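Local coordinates for ADP compounds hydrolase nudE (Escherichia coli, PDB 1VHZ), which hydrolyses ADP-ribose and related ADP compounds such as Ap3A, Ap2A and NADH as a magnesium-dependent homodimeric Nudix enzyme, at residues Thr25-Asp30 with Met44-Arg49; Val58-Ile63 with Trp152-Met157; Tyr75-Ser80 with Leu161-Phe166; Phe104-Leu109 with Gln132-Glu137. One frame throughout, in Å; residues are numbered along the deposited sequence.

Contact 1: Thr25-Asp30 with Met44-Arg49; sequences TVESVD and MRPTNR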
loop_
_atom_site.group_PDB
_atom_site.type_symbol
_atom_site.label_atom_id
_atom_site.label_comp_id
_atom_site.label_asym_id
_atom_site.label_seq_id
_atom_site.Cartn_x
_atom_site.Cartn_y
_atom_site.Cartn_z
ATOM N N THR A 25 10.525 1.215 -15.537
ATOM C CA THR A 25 10.600 0.388 -16.733
ATOM C C THR A 25 9.326 -0.446 -16.806
ATOM O O THR A 25 9.070 -1.323 -15.987
ATOM C CB THR A 25 11.889 -0.369 -16.977
ATOM O OG1 THR A 25 11.622 -1.637 -17.619
ATOM C CG2 THR A 25 12.739 -0.573 -15.759
ATOM N N VAL A 26 8.444 -0.040 -17.722
ATOM C CA VAL A 26 7.166 -0.707 -17.903
ATOM C C VAL A 26 7.205 -1.769 -18.990
ATOM O O VAL A 26 7.704 -1.615 -20.096
ATOM C CB VAL A 26 6.000 0.268 -18.072
ATOM C CG1 VAL A 26 6.443 1.562 -18.726
ATOM C CG2 VAL A 26 4.821 -0.338 -18.833
ATOM N N GLU A 27 6.690 -2.942 -18.604
ATOM C CA GLU A 27 6.614 -4.113 -19.432
ATOM C C GLU A 27 5.186 -4.476 -19.843
ATOM O O GLU A 27 4.238 -4.278 -19.090
ATOM C CB GLU A 27 7.129 -5.345 -18.645
ATOM C CG GLU A 27 8.625 -5.300 -18.424
ATOM C CD GLU A 27 9.116 -6.480 -17.630
ATOM O OE1 GLU A 27 8.296 -7.081 -16.909
ATOM O OE2 GLU A 27 10.307 -6.817 -17.744
ATOM N N SER A 28 5.086 -5.011 -21.044
ATOM C CA SER A 28 3.806 -5.489 -21.576
ATOM C C SER A 28 3.903 -7.022 -21.452
ATOM O O SER A 28 4.943 -7.571 -21.827
ATOM C CB SER A 28 3.599 -5.101 -23.026
ATOM O OG SER A 28 2.222 -4.959 -23.328
ATOM N N VAL A 29 2.930 -7.656 -20.838
ATOM C CA VAL A 29 2.971 -9.099 -20.644
ATOM C C VAL A 29 1.804 -9.796 -21.344
ATOM O O VAL A 29 0.659 -9.507 -21.012
ATOM C CB VAL A 29 2.894 -9.471 -19.143
ATOM C CG1 VAL A 29 3.006 -10.974 -18.937
ATOM C CG2 VAL A 29 3.980 -8.777 -18.330
ATOM N N ASP A 30 2.105 -10.679 -22.293
ATOM C CA ASP A 30 1.045 -11.428 -22.959
ATOM C C ASP A 30 0.751 -12.661 -22.091
ATOM O O ASP A 30 1.667 -13.396 -21.730
ATOM C CB ASP A 30 1.428 -11.882 -24.361
ATOM C CG ASP A 30 1.243 -10.764 -25.370
ATOM O OD1 ASP A 30 0.175 -10.729 -26.002
ATOM O OD2 ASP A 30 2.153 -9.926 -25.502
ATOM N N MET A 44 5.224 -2.996 -13.896
ATOM C CA MET A 44 6.567 -2.442 -13.713
ATOM C C MET A 44 7.535 -3.624 -13.711
ATOM O O MET A 44 7.172 -4.701 -13.219
ATOM C CB MET A 44 6.655 -1.603 -12.450
ATOM C CG MET A 44 7.156 -0.189 -12.788
ATOM S SD MET A 44 5.902 0.745 -13.660
ATOM C CE MET A 44 6.848 1.559 -14.925
ATOM N N ARG A 45 8.678 -3.481 -14.357
ATOM C CA ARG A 45 9.644 -4.564 -14.405
ATOM C C ARG A 45 9.875 -5.138 -13.005
ATOM O O ARG A 45 10.161 -4.414 -12.066
ATOM C CB ARG A 45 10.972 -4.101 -15.006
ATOM C CG ARG A 45 11.963 -5.229 -15.233
ATOM C CD ARG A 45 13.023 -4.844 -16.260
ATOM N NE ARG A 45 13.614 -6.025 -16.881
ATOM C CZ ARG A 45 14.383 -6.919 -16.271
ATOM N NH1 ARG A 45 14.685 -6.791 -14.983
ATOM N NH2 ARG A 45 14.864 -7.962 -16.943
ATOM N N PRO A 46 9.745 -6.451 -12.884
ATOM C CA PRO A 46 9.953 -7.149 -11.645
ATOM C C PRO A 46 11.381 -6.980 -11.143
ATOM O O PRO A 46 12.358 -7.082 -11.879
ATOM C CB PRO A 46 9.672 -8.617 -11.946
ATOM C CG PRO A 46 9.005 -8.643 -13.265
ATOM C CD PRO A 46 9.401 -7.387 -13.993
ATOM N N THR A 47 11.480 -6.723 -9.847
ATOM C CA THR A 47 12.780 -6.556 -9.212
ATOM C C THR A 47 12.794 -7.317 -7.891
ATOM O O THR A 47 11.738 -7.624 -7.335
ATOM C CB THR A 47 13.074 -5.066 -8.951
ATOM O OG1 THR A 47 14.301 -4.938 -8.229
ATOM C CG2 THR A 47 11.945 -4.441 -8.145
ATOM N N ASN A 48 13.987 -7.630 -7.410
ATOM C CA ASN A 48 14.101 -8.327 -6.128
ATOM C C ASN A 48 14.624 -7.343 -5.086
ATOM O O ASN A 48 14.910 -7.725 -3.958
ATOM C CB ASN A 48 14.946 -9.588 -6.265
ATOM C CG ASN A 48 14.142 -10.698 -6.937
ATOM O OD1 ASN A 48 13.253 -11.271 -6.304
ATOM N ND2 ASN A 48 14.412 -10.986 -8.203
ATOM N N ARG A 49 14.765 -6.076 -5.495
ATOM C CA ARG A 49 15.235 -5.036 -4.575
ATOM C C ARG A 49 14.107 -4.733 -3.581
ATOM O O ARG A 49 12.985 -4.415 -3.983
ATOM C CB ARG A 49 15.667 -3.780 -5.321
ATOM C CG ARG A 49 16.343 -2.726 -4.467
ATOM C CD ARG A 49 17.842 -2.886 -4.378
ATOM N NE ARG A 49 18.536 -1.819 -3.710
ATOM C CZ ARG A 49 18.824 -0.599 -4.126
ATOM N NH1 ARG A 49 19.488 0.265 -3.348
ATOM N NH2 ARG A 49 18.468 -0.190 -5.332
#
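In the three-stranded antiparallel sheet that precedes the catalytic core, the start of the central strand 25-32 meets the end of the outer strand 38-44 and the loop after it. Val26 and Met44 form an antiparallel non-hydrogen-bonded pair, their CA atoms 4.6 Å apart. Beyond it, Arg45 N donates to Thr25 O at 2.7 Å, and the donor lies nearly in line with the C=O bond (C=O...N 173°). Met44 is bent at chi2 and chi3, which returns its CE to Val26 CB at 3.5 Å on the face both residues share. Arg45 carries CG anti to its own N (chi1 -173°) and stays extended to NE; its CB runs alongside Thr25 OG1. Glu27 crosses the Arg45 side chain at an angle. Its OE2 is 3.5 Å from Arg45 NE, a purely electrostatic salt bridge, because the oxygen lies well out of the guanidinium plane and no N-H points at it. OE1 sits 3.1 Å from Pro46 CD, and its salt-bridge partner is Arg43. Val26 also packs on the substrate-binding Glu42. Strands 11-20 and 38-44 flank strand 25-32, while Ser21 and Phe24 of the second subunit pack on Val26 and Met44, respectively.

Contact 2: Val58-Ile63 with Trp152-Met157; sequences VDDHLI and WPLAHM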
loop_
_atom_site.group_PDB
_atom_site.type_symbol
_atom_site.label_atom_id
_atom_site.label_comp_id
_atom_site.label_asym_id
_atom_site.label_seq_id
_atom_site.Cartn_x
_atom_site.Cartn_y
_atom_site.Cartn_z
ATOM N N VAL A 58 11.329 5.735 21.335
ATOM C CA VAL A 58 12.235 6.242 22.358
ATOM C C VAL A 58 11.415 6.972 23.426
ATOM O O VAL A 58 10.463 7.675 23.104
ATOM C CB VAL A 58 13.365 7.116 21.830
ATOM C CG1 VAL A 58 12.877 8.135 20.822
ATOM C CG2 VAL A 58 14.095 7.859 22.972
ATOM N N ASP A 59 11.660 6.681 24.702
ATOM C CA ASP A 59 10.940 7.319 25.800
ATOM C C ASP A 59 9.436 7.370 25.564
ATOM O O ASP A 59 8.792 8.432 25.577
ATOM C CB ASP A 59 11.469 8.744 26.033
ATOM C CG ASP A 59 12.937 8.783 26.409
ATOM O OD1 ASP A 59 13.399 7.895 27.159
ATOM O OD2 ASP A 59 13.646 9.716 25.957
ATOM N N ASP A 60 8.830 6.225 25.304
ATOM C CA ASP A 60 7.415 6.092 25.068
ATOM C C ASP A 60 6.826 6.929 23.954
ATOM O O ASP A 60 5.634 7.256 23.955
ATOM C CB ASP A 60 6.657 6.339 26.397
ATOM C CG ASP A 60 6.712 5.028 27.189
ATOM O OD1 ASP A 60 7.691 4.871 27.946
ATOM O OD2 ASP A 60 5.809 4.189 26.991
ATOM N N HIS A 61 7.625 7.302 22.962
ATOM C CA HIS A 61 7.166 8.059 21.831
ATOM C C HIS A 61 7.658 7.372 20.538
ATOM O O HIS A 61 8.662 6.681 20.499
ATOM C CB HIS A 61 7.675 9.511 21.790
ATOM C CG HIS A 61 7.025 10.425 22.789
ATOM N ND1 HIS A 61 7.202 10.284 24.154
ATOM C CD2 HIS A 61 6.199 11.491 22.632
ATOM C CE1 HIS A 61 6.500 11.207 24.786
ATOM N NE2 HIS A 61 5.899 11.965 23.884
ATOM N N LEU A 62 6.855 7.538 19.508
ATOM C CA LEU A 62 7.208 7.090 18.169
ATOM C C LEU A 62 8.039 8.259 17.591
ATOM O O LEU A 62 7.806 9.392 18.043
ATOM C CB LEU A 62 5.948 7.014 17.319
ATOM C CG LEU A 62 5.318 5.703 16.935
ATOM C CD1 LEU A 62 5.740 4.540 17.795
ATOM C CD2 LEU A 62 3.800 5.835 16.893
ATOM N N ILE A 63 8.953 8.007 16.700
ATOM C CA ILE A 63 9.697 9.075 16.051
ATOM C C ILE A 63 9.207 9.079 14.580
ATOM O O ILE A 63 9.474 8.102 13.885
ATOM C CB ILE A 63 11.221 8.941 15.996
ATOM C CG1 ILE A 63 11.860 8.805 17.375
ATOM C CG2 ILE A 63 11.785 10.172 15.274
ATOM C CD1 ILE A 63 11.543 9.936 18.328
ATOM N N TRP A 152 5.738 11.331 18.794
ATOM C CA TRP A 152 4.329 11.012 18.973
ATOM C C TRP A 152 4.158 9.949 20.049
ATOM O O TRP A 152 4.698 8.851 19.920
ATOM C CB TRP A 152 3.768 10.495 17.635
ATOM C CG TRP A 152 2.276 10.613 17.561
ATOM C CD1 TRP A 152 1.342 9.811 18.166
ATOM C CD2 TRP A 152 1.554 11.595 16.807
ATOM N NE1 TRP A 152 0.075 10.239 17.842
ATOM C CE2 TRP A 152 0.184 11.332 17.000
ATOM C CE3 TRP A 152 1.940 12.660 15.987
ATOM C CZ2 TRP A 152 -0.808 12.119 16.407
ATOM C CZ3 TRP A 152 0.961 13.451 15.390
ATOM C CH2 TRP A 152 -0.407 13.162 15.623
ATOM N N PRO A 153 3.413 10.283 21.094
ATOM C CA PRO A 153 3.230 9.389 22.210
ATOM C C PRO A 153 2.543 8.093 21.830
ATOM O O PRO A 153 1.503 8.105 21.176
ATOM C CB PRO A 153 2.427 10.175 23.224
ATOM C CG PRO A 153 2.138 11.500 22.653
ATOM C CD PRO A 153 2.754 11.591 21.288
ATOM N N LEU A 154 3.080 6.983 22.336
ATOM C CA LEU A 154 2.518 5.665 22.084
ATOM C C LEU A 154 1.083 5.577 22.581
ATOM O O LEU A 154 0.215 4.978 21.940
ATOM C CB LEU A 154 3.319 4.583 22.850
ATOM C CG LEU A 154 4.700 4.234 22.302
ATOM C CD1 LEU A 154 5.304 3.072 23.097
ATOM C CD2 LEU A 154 4.628 3.885 20.829
ATOM N N ALA A 155 0.847 6.178 23.744
ATOM C CA ALA A 155 -0.455 6.202 24.383
ATOM C C ALA A 155 -1.520 6.832 23.501
ATOM O O ALA A 155 -2.705 6.536 23.686
ATOM C CB ALA A 155 -0.372 6.914 25.746
ATOM N N HIS A 156 -1.158 7.647 22.522
ATOM C CA HIS A 156 -2.100 8.262 21.600
ATOM C C HIS A 156 -1.741 7.956 20.152
ATOM O O HIS A 156 -2.149 8.662 19.218
ATOM C CB HIS A 156 -2.133 9.799 21.812
ATOM C CG HIS A 156 -2.636 10.098 23.203
ATOM N ND1 HIS A 156 -3.965 9.923 23.535
ATOM C CD2 HIS A 156 -1.988 10.458 24.335
ATOM C CE1 HIS A 156 -4.119 10.203 24.816
ATOM N NE2 HIS A 156 -2.943 10.536 25.325
ATOM N N MET A 157 -1.048 6.853 19.929
ATOM C CA MET A 157 -0.610 6.392 18.627
ATOM C C MET A 157 -1.732 6.414 17.565
ATOM O O MET A 157 -1.469 6.707 16.414
ATOM C CB MET A 157 -0.257 4.911 18.644
ATOM C CG MET A 157 0.982 4.311 19.135
ATOM S SD MET A 157 0.732 2.509 19.290
ATOM C CE MET A 157 1.459 2.014 17.716
HETATM O O HOH W 1 3.007 7.270 25.468
#
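Backbone hydrogen bonds set the register between Val58-Ile63 and Trp152-Met157. Leu62 and Trp152 exchange a reciprocal pair: Leu62 N to Trp152 O at 2.6 Å and Trp152 N to Leu62 O at 2.9 Å. Next to it His61 and Pro153 form an antiparallel non-hydrogen-bonded pair, and beyond that Leu154 N gives a nearly straight bond (176°) to Asp60 O, which also accepts from a water that accepts from Ala155 N. Over one face of the His61 imidazole lies Pro153 CA, 4.0 Å from the ring centroid in a CH-pi contact. The ring's rotation is restrained by ND1, which donates to Asp59 O almost exactly in the ring plane. This bond lies within the type I' turn that main-chain bonds between Val58 and His61 close; the turn joins strands 51-58 and 61-69, and strand 149-153 pairs antiparallel with the latter in the mixed Nudix sheet. An alanine at His61 would remove the ring, and is likely to leave Asp59 O without this donor and Pro153 without its aromatic cover. On the side of the sheet carrying Leu62 and Trp152, contacts are apolar. Leu62 CD2 meets Met157 CG at 3.9 Å, and Leu62 CD1 approaches Leu154 CD2 so tightly (3.3 Å) that the exact distance is doubtful. Trp152 CB touches Leu62 CB, but its indole leads away, NE1 donating to His156 O. Leu154 and Met157 also pack on helix 169-184.

Contact 3: Tyr75-Ser80 with Leu161-Phe166; sequences YELGFS and LEDPDF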
loop_
_atom_site.group_PDB
_atom_site.type_symbol
_atom_site.label_atom_id
_atom_site.label_comp_id
_atom_site.label_asym_id
_atom_site.label_seq_id
_atom_site.Cartn_x
_atom_site.Cartn_y
_atom_site.Cartn_z
ATOM N N TYR A 75 3.747 17.352 1.947
ATOM C CA TYR A 75 4.625 16.733 2.913
ATOM C C TYR A 75 3.883 15.599 3.598
ATOM O O TYR A 75 2.760 15.802 4.061
ATOM C CB TYR A 75 5.127 17.753 3.939
ATOM C CG TYR A 75 6.300 18.538 3.389
ATOM C CD1 TYR A 75 6.120 19.764 2.765
ATOM C CD2 TYR A 75 7.589 18.006 3.472
ATOM C CE1 TYR A 75 7.205 20.460 2.269
ATOM C CE2 TYR A 75 8.664 18.689 2.963
ATOM C CZ TYR A 75 8.469 19.915 2.352
ATOM O OH TYR A 75 9.554 20.599 1.838
ATOM N N GLU A 76 4.481 14.396 3.595
ATOM C CA GLU A 76 3.758 13.338 4.318
ATOM C C GLU A 76 4.314 13.280 5.739
ATOM O O GLU A 76 5.326 13.929 6.018
ATOM C CB GLU A 76 3.693 12.053 3.577
ATOM C CG GLU A 76 4.835 11.203 3.257
ATOM C CD GLU A 76 4.576 9.926 2.483
ATOM O OE1 GLU A 76 5.294 9.727 1.473
ATOM O OE2 GLU A 76 3.738 9.082 2.867
ATOM N N LEU A 77 3.544 12.743 6.661
ATOM C CA LEU A 77 3.933 12.553 8.043
ATOM C C LEU A 77 3.977 11.014 8.198
ATOM O O LEU A 77 2.974 10.371 7.830
ATOM C CB LEU A 77 2.926 13.092 9.045
ATOM C CG LEU A 77 3.168 12.690 10.513
ATOM C CD1 LEU A 77 4.500 13.236 11.012
ATOM C CD2 LEU A 77 2.035 13.179 11.414
ATOM N N GLY A 78 5.099 10.448 8.598
ATOM C CA GLY A 78 5.114 8.990 8.702
ATOM C C GLY A 78 6.444 8.417 9.144
ATOM O O GLY A 78 7.279 9.092 9.726
ATOM N N PHE A 79 6.600 7.128 8.879
ATOM C CA PHE A 79 7.787 6.393 9.254
ATOM C C PHE A 79 8.859 6.461 8.171
ATOM O O PHE A 79 8.578 6.528 6.978
ATOM C CB PHE A 79 7.432 4.935 9.567
ATOM C CG PHE A 79 6.356 4.822 10.621
ATOM C CD1 PHE A 79 5.123 4.273 10.320
ATOM C CD2 PHE A 79 6.585 5.297 11.909
ATOM C CE1 PHE A 79 4.139 4.170 11.296
ATOM C CE2 PHE A 79 5.609 5.204 12.880
ATOM C CZ PHE A 79 4.379 4.636 12.581
ATOM N N SER A 80 10.084 6.487 8.637
ATOM C CA SER A 80 11.272 6.526 7.771
ATOM C C SER A 80 11.299 5.282 6.916
ATOM O O SER A 80 10.966 4.165 7.344
ATOM C CB SER A 80 12.473 6.719 8.721
ATOM O OG SER A 80 13.607 6.043 8.229
ATOM N N LEU A 161 -4.291 8.416 12.729
ATOM C CA LEU A 161 -5.319 8.116 11.755
ATOM C C LEU A 161 -6.247 9.290 11.480
ATOM O O LEU A 161 -7.135 9.178 10.618
ATOM C CB LEU A 161 -6.166 6.932 12.275
ATOM C CG LEU A 161 -5.797 5.522 11.851
ATOM C CD1 LEU A 161 -4.414 5.390 11.261
ATOM C CD2 LEU A 161 -6.017 4.521 12.985
ATOM N N GLU A 162 -6.131 10.379 12.241
ATOM C CA GLU A 162 -6.937 11.570 12.016
ATOM C C GLU A 162 -6.141 12.571 11.181
ATOM O O GLU A 162 -6.613 13.658 10.843
ATOM C CB GLU A 162 -7.410 12.203 13.319
ATOM C CG GLU A 162 -8.434 11.345 14.068
ATOM C CD GLU A 162 -9.694 11.126 13.249
ATOM O OE1 GLU A 162 -10.415 10.149 13.509
ATOM O OE2 GLU A 162 -9.984 11.925 12.324
ATOM N N ASP A 163 -4.891 12.216 10.859
ATOM C CA ASP A 163 -4.078 13.112 10.023
ATOM C C ASP A 163 -3.975 12.561 8.611
ATOM O O ASP A 163 -3.280 11.570 8.363
ATOM C CB ASP A 163 -2.670 13.276 10.608
ATOM C CG ASP A 163 -1.873 14.351 9.915
ATOM O OD1 ASP A 163 -0.840 14.763 10.490
ATOM O OD2 ASP A 163 -2.253 14.808 8.809
ATOM N N PRO A 164 -4.606 13.207 7.641
ATOM C CA PRO A 164 -4.548 12.792 6.252
ATOM C C PRO A 164 -3.137 12.672 5.712
ATOM O O PRO A 164 -2.899 11.862 4.798
ATOM C CB PRO A 164 -5.358 13.858 5.502
ATOM C CG PRO A 164 -6.283 14.382 6.557
ATOM C CD PRO A 164 -5.452 14.422 7.823
ATOM N N ASP A 165 -2.157 13.422 6.218
ATOM C CA ASP A 165 -0.774 13.359 5.782
ATOM C C ASP A 165 -0.090 12.040 6.143
ATOM O O ASP A 165 1.009 11.739 5.650
ATOM C CB ASP A 165 0.062 14.479 6.439
ATOM C CG ASP A 165 -0.339 15.862 5.942
ATOM O OD1 ASP A 165 -0.113 16.840 6.684
ATOM O OD2 ASP A 165 -0.869 15.953 4.818
ATOM N N PHE A 166 -0.625 11.344 7.128
ATOM C CA PHE A 166 -0.143 10.077 7.585
ATOM C C PHE A 166 -0.899 8.908 6.953
ATOM O O PHE A 166 -0.334 7.829 6.846
ATOM C CB PHE A 166 -0.333 9.968 9.127
ATOM C CG PHE A 166 0.023 8.607 9.676
ATOM C CD1 PHE A 166 -0.942 7.634 9.842
ATOM C CD2 PHE A 166 1.337 8.308 10.028
ATOM C CE1 PHE A 166 -0.630 6.387 10.361
ATOM C CE2 PHE A 166 1.658 7.064 10.545
ATOM C CZ PHE A 166 0.670 6.094 10.707
HETATM O O HOH W 2 0.651 14.771 2.372
HETATM O O HOH W 3 1.958 18.264 5.599
HETATM O O HOH W 4 1.423 9.520 4.069
#
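Phe166 turns the edge of its ring toward the face of Phe79 in an offset edge-to-face pair, with centroids 5.8 Å apart and planes at 83°. The nearest atoms are Phe166 CE2 and Phe79 CE1, 3.9 Å apart, and Phe79 CE1 in turn lies near the plane of the Phe166 ring. Phe166 holds its CG opposite the backbone N (chi1 174°), an orientation that lays CD2 beside Leu77 O and Gly78 CA and brings CE2 to Phe79. A smaller valine in place of Phe166 would probably leave Phe79 without this aromatic edge and open a gap beside Gly78. The backbones meet where strand 74-78 passes the loop before helix 169-184: Leu77 N donates to Asp165 O at 2.9 Å, from above the carbonyl plane, and Phe166 CA makes a CA-H...O contact to Leu77 O at 3.1 Å. Asp163 OD2 accepts from Asp165 N in an Asx turn. One water bridges Tyr75 O to Asp165 OD2, another lies between Tyr75 O and Asp165 OD1, and a third joins Glu76 OE2 to Asp165 O. The direct bond and that water both grip Asp165 O, so a mixed polar seam holds loop to strand, whereas at Phe166 the contact turns to aromatic packing beside helix 169-184.

Contact 4: Phe104-Leu109 with Gln132-Glu137; sequences FGANDL and QDLYPE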
loop_
_atom_site.group_PDB
_atom_site.type_symbol
_atom_site.label_atom_id
_atom_site.label_comp_id
_atom_site.label_asym_id
_atom_site.label_seq_id
_atom_site.Cartn_x
_atom_site.Cartn_y
_atom_site.Cartn_z
ATOM N N PHE A 104 20.243 8.516 14.441
ATOM C CA PHE A 104 20.374 7.544 15.509
ATOM C C PHE A 104 20.573 6.140 14.884
ATOM O O PHE A 104 20.134 5.882 13.783
ATOM C CB PHE A 104 19.139 7.400 16.370
ATOM C CG PHE A 104 18.704 8.481 17.293
ATOM C CD1 PHE A 104 19.368 8.738 18.481
ATOM C CD2 PHE A 104 17.559 9.226 17.008
ATOM C CE1 PHE A 104 18.941 9.717 19.352
ATOM C CE2 PHE A 104 17.121 10.211 17.878
ATOM C CZ PHE A 104 17.813 10.460 19.048
ATOM N N GLY A 105 21.220 5.292 15.658
ATOM C CA GLY A 105 21.380 3.875 15.301
ATOM C C GLY A 105 20.496 3.187 16.355
ATOM O O GLY A 105 20.041 3.908 17.265
ATOM N N ALA A 106 20.264 1.896 16.292
ATOM C CA ALA A 106 19.433 1.269 17.333
ATOM C C ALA A 106 20.090 -0.023 17.791
ATOM O O ALA A 106 20.555 -0.762 16.921
ATOM C CB ALA A 106 18.034 0.976 16.795
ATOM N N ASN A 107 20.124 -0.309 19.090
ATOM C CA ASN A 107 20.726 -1.580 19.522
ATOM C C ASN A 107 19.694 -2.695 19.470
ATOM O O ASN A 107 20.054 -3.862 19.536
ATOM C CB ASN A 107 21.274 -1.496 20.949
ATOM C CG ASN A 107 22.471 -0.549 21.027
ATOM O OD1 ASN A 107 23.366 -0.610 20.191
ATOM N ND2 ASN A 107 22.460 0.344 22.003
ATOM N N ASP A 108 18.409 -2.339 19.346
ATOM C CA ASP A 108 17.375 -3.375 19.342
ATOM C C ASP A 108 16.438 -3.219 18.159
ATOM O O ASP A 108 15.476 -2.447 18.159
ATOM C CB ASP A 108 16.673 -3.340 20.698
ATOM C CG ASP A 108 15.619 -4.402 20.878
ATOM O OD1 ASP A 108 14.834 -4.349 21.852
ATOM O OD2 ASP A 108 15.529 -5.323 20.047
ATOM N N LEU A 109 16.673 -4.027 17.125
ATOM C CA LEU A 109 15.879 -3.993 15.906
ATOM C C LEU A 109 15.060 -5.255 15.738
ATOM O O LEU A 109 15.571 -6.364 15.894
ATOM C CB LEU A 109 16.787 -3.756 14.698
ATOM C CG LEU A 109 17.468 -2.383 14.647
ATOM C CD1 LEU A 109 18.700 -2.395 13.758
ATOM C CD2 LEU A 109 16.483 -1.320 14.176
ATOM N N GLN A 132 14.490 0.192 18.776
ATOM C CA GLN A 132 14.520 0.650 20.157
ATOM C C GLN A 132 15.976 0.693 20.640
ATOM O O GLN A 132 16.854 0.080 20.031
ATOM C CB GLN A 132 13.734 -0.239 21.110
ATOM C CG GLN A 132 12.361 -0.640 20.632
ATOM C CD GLN A 132 11.666 -1.608 21.561
ATOM O OE1 GLN A 132 11.015 -1.177 22.511
ATOM N NE2 GLN A 132 11.811 -2.896 21.300
ATOM N N ASP A 133 16.171 1.302 21.799
ATOM C CA ASP A 133 17.477 1.454 22.417
ATOM C C ASP A 133 18.407 2.162 21.436
ATOM O O ASP A 133 19.397 1.627 20.938
ATOM C CB ASP A 133 18.037 0.123 22.896
ATOM C CG ASP A 133 19.329 0.341 23.694
ATOM O OD1 ASP A 133 19.524 1.471 24.197
ATOM O OD2 ASP A 133 20.141 -0.589 23.776
ATOM N N LEU A 134 18.033 3.401 21.129
ATOM C CA LEU A 134 18.747 4.235 20.184
ATOM C C LEU A 134 19.958 4.946 20.782
ATOM O O LEU A 134 19.996 5.232 21.966
ATOM C CB LEU A 134 17.816 5.321 19.626
ATOM C CG LEU A 134 16.409 4.939 19.212
ATOM C CD1 LEU A 134 15.746 6.090 18.445
ATOM C CD2 LEU A 134 16.377 3.679 18.359
ATOM N N TYR A 135 20.891 5.292 19.910
ATOM C CA TYR A 135 22.106 6.004 20.288
ATOM C C TYR A 135 22.440 6.932 19.111
ATOM O O TYR A 135 22.125 6.576 17.972
ATOM C CB TYR A 135 23.273 5.057 20.571
ATOM C CG TYR A 135 23.590 4.146 19.408
ATOM C CD1 TYR A 135 24.418 4.538 18.376
ATOM C CD2 TYR A 135 22.992 2.888 19.326
ATOM C CE1 TYR A 135 24.678 3.696 17.297
ATOM C CE2 TYR A 135 23.249 2.039 18.266
ATOM C CZ TYR A 135 24.092 2.452 17.257
ATOM O OH TYR A 135 24.338 1.601 16.193
ATOM N N PRO A 136 22.979 8.102 19.405
ATOM C CA PRO A 136 23.344 9.069 18.395
ATOM C C PRO A 136 24.435 8.573 17.464
ATOM O O PRO A 136 25.476 8.068 17.885
ATOM C CB PRO A 136 23.841 10.289 19.170
ATOM C CG PRO A 136 23.539 10.039 20.601
ATOM C CD PRO A 136 23.329 8.557 20.770
ATOM N N GLU A 137 24.210 8.695 16.170
ATOM C CA GLU A 137 25.157 8.300 15.140
ATOM C C GLU A 137 24.535 8.713 13.796
ATOM O O GLU A 137 23.446 8.266 13.447
ATOM C CB GLU A 137 25.555 6.845 15.078
ATOM C CG GLU A 137 26.532 6.567 13.943
ATOM C CD GLU A 137 27.004 5.142 13.831
ATOM O OE1 GLU A 137 27.530 4.760 12.755
ATOM O OE2 GLU A 137 26.889 4.357 14.792
#
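Tyr135 places CG between its backbone N and carbonyl carbon (chi1 57°), folding the ring back across strand 104-106 so that Gly105 lies under one face. Gly105 CA is 3.9 Å from the ring centroid, 23° off the normal, in a CH-pi contact; a CB on that residue would clash with Tyr135 CZ. On the other side of the sheet Leu134 CD1 comes over a face of the Phe104 ring, 4.2 Å from the centroid. The second branch, Leu134 CD2, meets Ala106 CB at 3.5 Å. Gly105 and Tyr135 are an antiparallel hydrogen-bonded pair, Gly105 N to Tyr135 O at 2.8 Å and Tyr135 N to Gly105 O at 3.1 Å. Asp108 and Gln132 form a second such pair beyond the corners at Asn107 and Asp133. At the corner itself, Asn107 N donates to Asp133 O at 2.8 Å and Asn107 ND2 to Asp133 OD2 at 3.1 Å; the side-chain bond lies close to the amide plane but meets the carboxylate from above. Asn107 OD1 approaches Tyr135 CE2. This hairpin of strands 104-116 and 125-136 follows the Nudix-box helix 90-102, whose Asn95 and Lys99 pack on Tyr135. Asn107 thus grips Asp133 through both backbone and side chain, consistent with the two strands turning their corners in step, and its ND2 would probably offset part of the carboxylate's negative charge.

Overall arrangement
Contact 3 is the buried one, contacts 1 and 2 are partly buried, and contact 4 lies at the surface. Contact 1 stands apart in the three-stranded sheet, its centre about 29 to 39 Å from the centres of the others, whereas contacts 2, 3 and 4 all reach the mixed Nudix sheet. Contacts 2 and 3 lie on neighbouring strands, 61-69 and 74-78, and touch through Leu62 with Phe79 and Trp152 with Leu77; contact 4 meets contact 2 at Val58 and Leu134 and is nested within its loop. Charge pairing marks contact 1, bridging water contacts 2 and 3, and dense main-chain bonding contact 4. Contacts 1 and 3 also meet the second subunit.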